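Side-chain contacts in Nrps/pks (Streptomyces albus, PDB 4OPF), which is a ketosynthase domain of the oxazolomycin assembly line and probably belongs to the machinery that extends the polyketide chain by decarboxylative condensation: residues E86-L89 with F90-D94; A236-A240 with A241-V245. All coordinates share one frame; numbering follows the deposited sequence.

In the fold
Strand 9-17 comes first and touches both contacts. Contact 1 follows, inside helix 79-95, where 86-89 and 90-94 are successive turns that pack against strands 9-17 and 226-234 and helix 138-147. Much later the chain passes along strand 226-234 into helix 235-241, and contact 2 closes the short loop that ends this helix and leads to strand 247-256. The two contacts lie in series, neither nesting nor crossing, with centres about 18 Å apart. A salt bridge joins them directly, Asp94 OD1 to Arg244 NH1 at 2.9 Å, so the end of helix 79-95 is tied to the turn before strand 247-256 beside the large mixed sheet.

Contact 1 (E86-L89 with F90-D94); sequences EETL and FAFCD
Thr88 CG2 stands anti to the backbone N, while Phe92 has CG beside its own N (chi1 -66°); the two side chains therefore run side by side, with the methyl over the ring face, 4.0 Å from CG2 to the Phe92 centroid, a CH-pi contact. In the backbone, Phe92 N donates to Thr88 O at 3.0 Å, and this same oxygen lies over a face of the Phe92 ring, offset toward its rim. Two residues earlier the carbonyl arrangement recurs: Phe90 N bonds Glu86 O at 2.9 Å, and that oxygen sits 3.3 Å above the plane of the Phe90 ring. Glu87, bent at chi2 (-63°), swings its carboxylate to the ring's edge, OE2 3.7 Å from Phe90 CD2 and the two planes 84° apart. Leu89 adds apolar cover, CG lying 4.4 Å from Phe90 CD1. Arg17 makes salt bridges to both Glu86 and Glu87, Arg428 a second one to Glu86, Ser15 bonds Glu87 OE1, and Arg423 forms a cation-pi contact with Phe90. All four carboxylate oxygens, though buried, have hydrogen-bond partners, and a carboxylate oxygen near the positive rim of Phe90, with a guanidinium against the ring, is probably electrostatically favourable.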
# COMPACT_ATOMS: atom_id res chain seq x y z
N GLU A 86 12.61 5.07 -17.67
CA GLU A 86 13.09 6.34 -18.25
C GLU A 86 12.71 7.49 -17.38
O GLU A 86 13.55 8.34 -17.08
CB GLU A 86 12.50 6.67 -19.64
CG GLU A 86 13.02 5.89 -20.77
CD GLU A 86 12.58 6.42 -22.15
OE1 GLU A 86 11.83 7.44 -22.27
OE2 GLU A 86 13.01 5.79 -23.15
N GLU A 87 11.45 7.59 -17.05
CA GLU A 87 11.01 8.76 -16.30
C GLU A 87 11.59 8.81 -14.90
O GLU A 87 11.77 9.89 -14.37
CB GLU A 87 9.52 8.85 -16.22
CG GLU A 87 8.92 9.19 -17.56
CD GLU A 87 9.36 10.57 -18.08
OE1 GLU A 87 9.53 11.57 -17.31
OE2 GLU A 87 9.55 10.63 -19.29
N THR A 88 11.82 7.66 -14.27
CA THR A 88 12.46 7.67 -12.95
C THR A 88 13.89 8.17 -13.11
O THR A 88 14.32 9.00 -12.32
CB THR A 88 12.39 6.30 -12.29
OG1 THR A 88 11.01 5.92 -12.14
CG2 THR A 88 13.13 6.30 -10.95
N LEU A 89 14.62 7.67 -14.12
CA LEU A 89 15.93 8.21 -14.40
C LEU A 89 15.88 9.73 -14.58
O LEU A 89 16.72 10.43 -14.03
CB LEU A 89 16.54 7.56 -15.62
CG LEU A 89 17.89 8.14 -16.05
CD1 LEU A 89 18.98 7.97 -14.99
CD2 LEU A 89 18.27 7.48 -17.34
N PHE A 90 14.90 10.23 -15.32
CA PHE A 90 14.81 11.65 -15.55
C PHE A 90 14.45 12.42 -14.28
O PHE A 90 14.88 13.57 -14.11
CB PHE A 90 13.82 11.99 -16.67
CG PHE A 90 14.17 11.42 -18.04
CD1 PHE A 90 15.44 11.03 -18.37
CD2 PHE A 90 13.17 11.25 -18.97
CE1 PHE A 90 15.73 10.48 -19.62
CE2 PHE A 90 13.45 10.71 -20.24
CZ PHE A 90 14.73 10.33 -20.56
N ALA A 91 13.68 11.84 -13.38
CA ALA A 91 13.41 12.52 -12.12
C ALA A 91 14.65 12.62 -11.26
O ALA A 91 14.88 13.63 -10.61
CB ALA A 91 12.30 11.83 -11.36
N PHE A 92 15.49 11.59 -11.27
CA PHE A 92 16.76 11.66 -10.55
C PHE A 92 17.67 12.75 -11.12
O PHE A 92 18.31 13.48 -10.37
CB PHE A 92 17.50 10.33 -10.60
CG PHE A 92 16.83 9.21 -9.87
CD1 PHE A 92 15.89 9.42 -8.90
CD2 PHE A 92 17.14 7.92 -10.17
CE1 PHE A 92 15.28 8.37 -8.20
CE2 PHE A 92 16.57 6.85 -9.45
CZ PHE A 92 15.64 7.08 -8.47
N CYS A 93 17.76 12.80 -12.45
CA CYS A 93 18.43 13.91 -13.15
C CYS A 93 17.91 15.28 -12.67
O CYS A 93 18.70 16.16 -12.34
CB CYS A 93 18.19 13.82 -14.65
SG CYS A 93 19.12 12.38 -15.28
N ASP A 94 16.61 15.43 -12.64
CA ASP A 94 16.02 16.73 -12.24
C ASP A 94 16.42 17.10 -10.80
O ASP A 94 16.64 18.27 -10.51
CB ASP A 94 14.51 16.68 -12.33
CG ASP A 94 13.83 17.98 -11.85
OD1 ASP A 94 13.99 18.99 -12.55
OD2 ASP A 94 13.16 17.97 -10.79

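Contact 2 (A236-A240 with A241-V245)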
# COMPACT_ATOMS: atom_id res chain seq x y z
N ALA A 236 13.40 18.73 6.30
CA ALA A 236 14.63 19.12 7.02
C ALA A 236 15.84 18.43 6.41
O ALA A 236 16.91 19.03 6.31
CB ALA A 236 14.52 18.80 8.50
N ALA A 237 15.67 17.18 5.94
CA ALA A 237 16.79 16.47 5.32
C ALA A 237 17.16 17.11 3.98
O ALA A 237 18.35 17.26 3.66
CB ALA A 237 16.49 14.97 5.14
N ALA A 238 16.16 17.49 3.20
CA ALA A 238 16.41 18.14 1.92
C ALA A 238 17.17 19.47 2.12
O ALA A 238 18.08 19.80 1.37
CB ALA A 238 15.12 18.43 1.23
N GLU A 239 16.75 20.24 3.13
CA GLU A 239 17.36 21.54 3.39
C GLU A 239 18.79 21.39 3.83
O GLU A 239 19.66 22.02 3.26
CB GLU A 239 16.52 22.38 4.38
CG GLU A 239 15.37 23.02 3.63
CD GLU A 239 14.34 23.72 4.50
OE1 GLU A 239 14.35 23.50 5.75
OE2 GLU A 239 13.52 24.48 3.92
N ALA A 240 19.05 20.48 4.75
CA ALA A 240 20.43 20.16 5.11
C ALA A 240 21.29 19.66 3.95
O ALA A 240 22.47 19.95 3.92
CB ALA A 240 20.49 19.14 6.25
N ALA A 241 20.75 18.91 3.00
CA ALA A 241 21.62 18.42 1.94
C ALA A 241 21.76 19.39 0.79
O ALA A 241 22.46 19.10 -0.16
CB ALA A 241 21.13 17.08 1.41
N GLY A 242 21.10 20.54 0.85
CA GLY A 242 21.11 21.45 -0.27
C GLY A 242 20.31 20.97 -1.48
O GLY A 242 20.60 21.41 -2.60
N ASP A 243 19.30 20.13 -1.27
CA ASP A 243 18.49 19.68 -2.40
C ASP A 243 17.65 20.80 -2.97
O ASP A 243 17.27 21.72 -2.27
CB ASP A 243 17.58 18.51 -2.00
CG ASP A 243 18.36 17.25 -1.66
OD1 ASP A 243 19.42 16.97 -2.28
OD2 ASP A 243 17.92 16.53 -0.73
N ARG A 244 17.28 20.66 -4.23
CA ARG A 244 16.22 21.46 -4.81
C ARG A 244 14.90 21.14 -4.07
O ARG A 244 14.68 19.99 -3.62
CB ARG A 244 16.08 21.11 -6.29
CG ARG A 244 17.39 21.14 -7.10
CD ARG A 244 17.15 20.86 -8.56
NE ARG A 244 16.54 22.00 -9.22
CZ ARG A 244 15.85 21.95 -10.35
NH1 ARG A 244 15.61 20.80 -10.95
NH2 ARG A 244 15.34 23.08 -10.85
N VAL A 245 14.07 22.14 -3.81
CA VAL A 245 12.78 21.91 -3.23
C VAL A 245 11.80 22.61 -4.12
O VAL A 245 11.68 23.82 -4.05
CB VAL A 245 12.66 22.49 -1.82
CG1 VAL A 245 11.24 22.27 -1.30
CG2 VAL A 245 13.67 21.86 -0.87
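Ala238 O is gripped by two backbone N-H groups from the following residues: Asp243 N at 2.9 Å, and Ala241 N in a weak bond at 3.3 Å. Ala241 N has its better partner in Ala237 O at 3.0 Å, the regular bond of the last helical turn, and is shared between the two oxygens. Gly242 N reaches back to Glu239 O at 3.2 Å, arriving from well above the carbonyl plane, 64° out of it, as the chain tightens its winding. Gly242 takes up positive phi (71°), which turns the backbone out of the helix and lets Asp243 N come round to Ala238 O. Asp243 then folds its side chain back over Ala238. With CG beside its own N (chi1 -66°), it lays OD2 3.4 Å from Ala238 CA and 3.9 Å from Ala238 CB. Its carboxylate is held by Tyr97 through OD1 and by a salt bridge from Lys233 to OD2, which fix it against the helix end. Val245 returns to the same methyl, CG2 4.3 Å from Ala238 CB, and both residues rest on Ala10 of strand 9-17. Two backbone bonds back into the last turn and a glycine of positive phi make this a Schellman motif, with Val245 adding an apolar contact, here ending helix 235-241 on the way into strand 247-256.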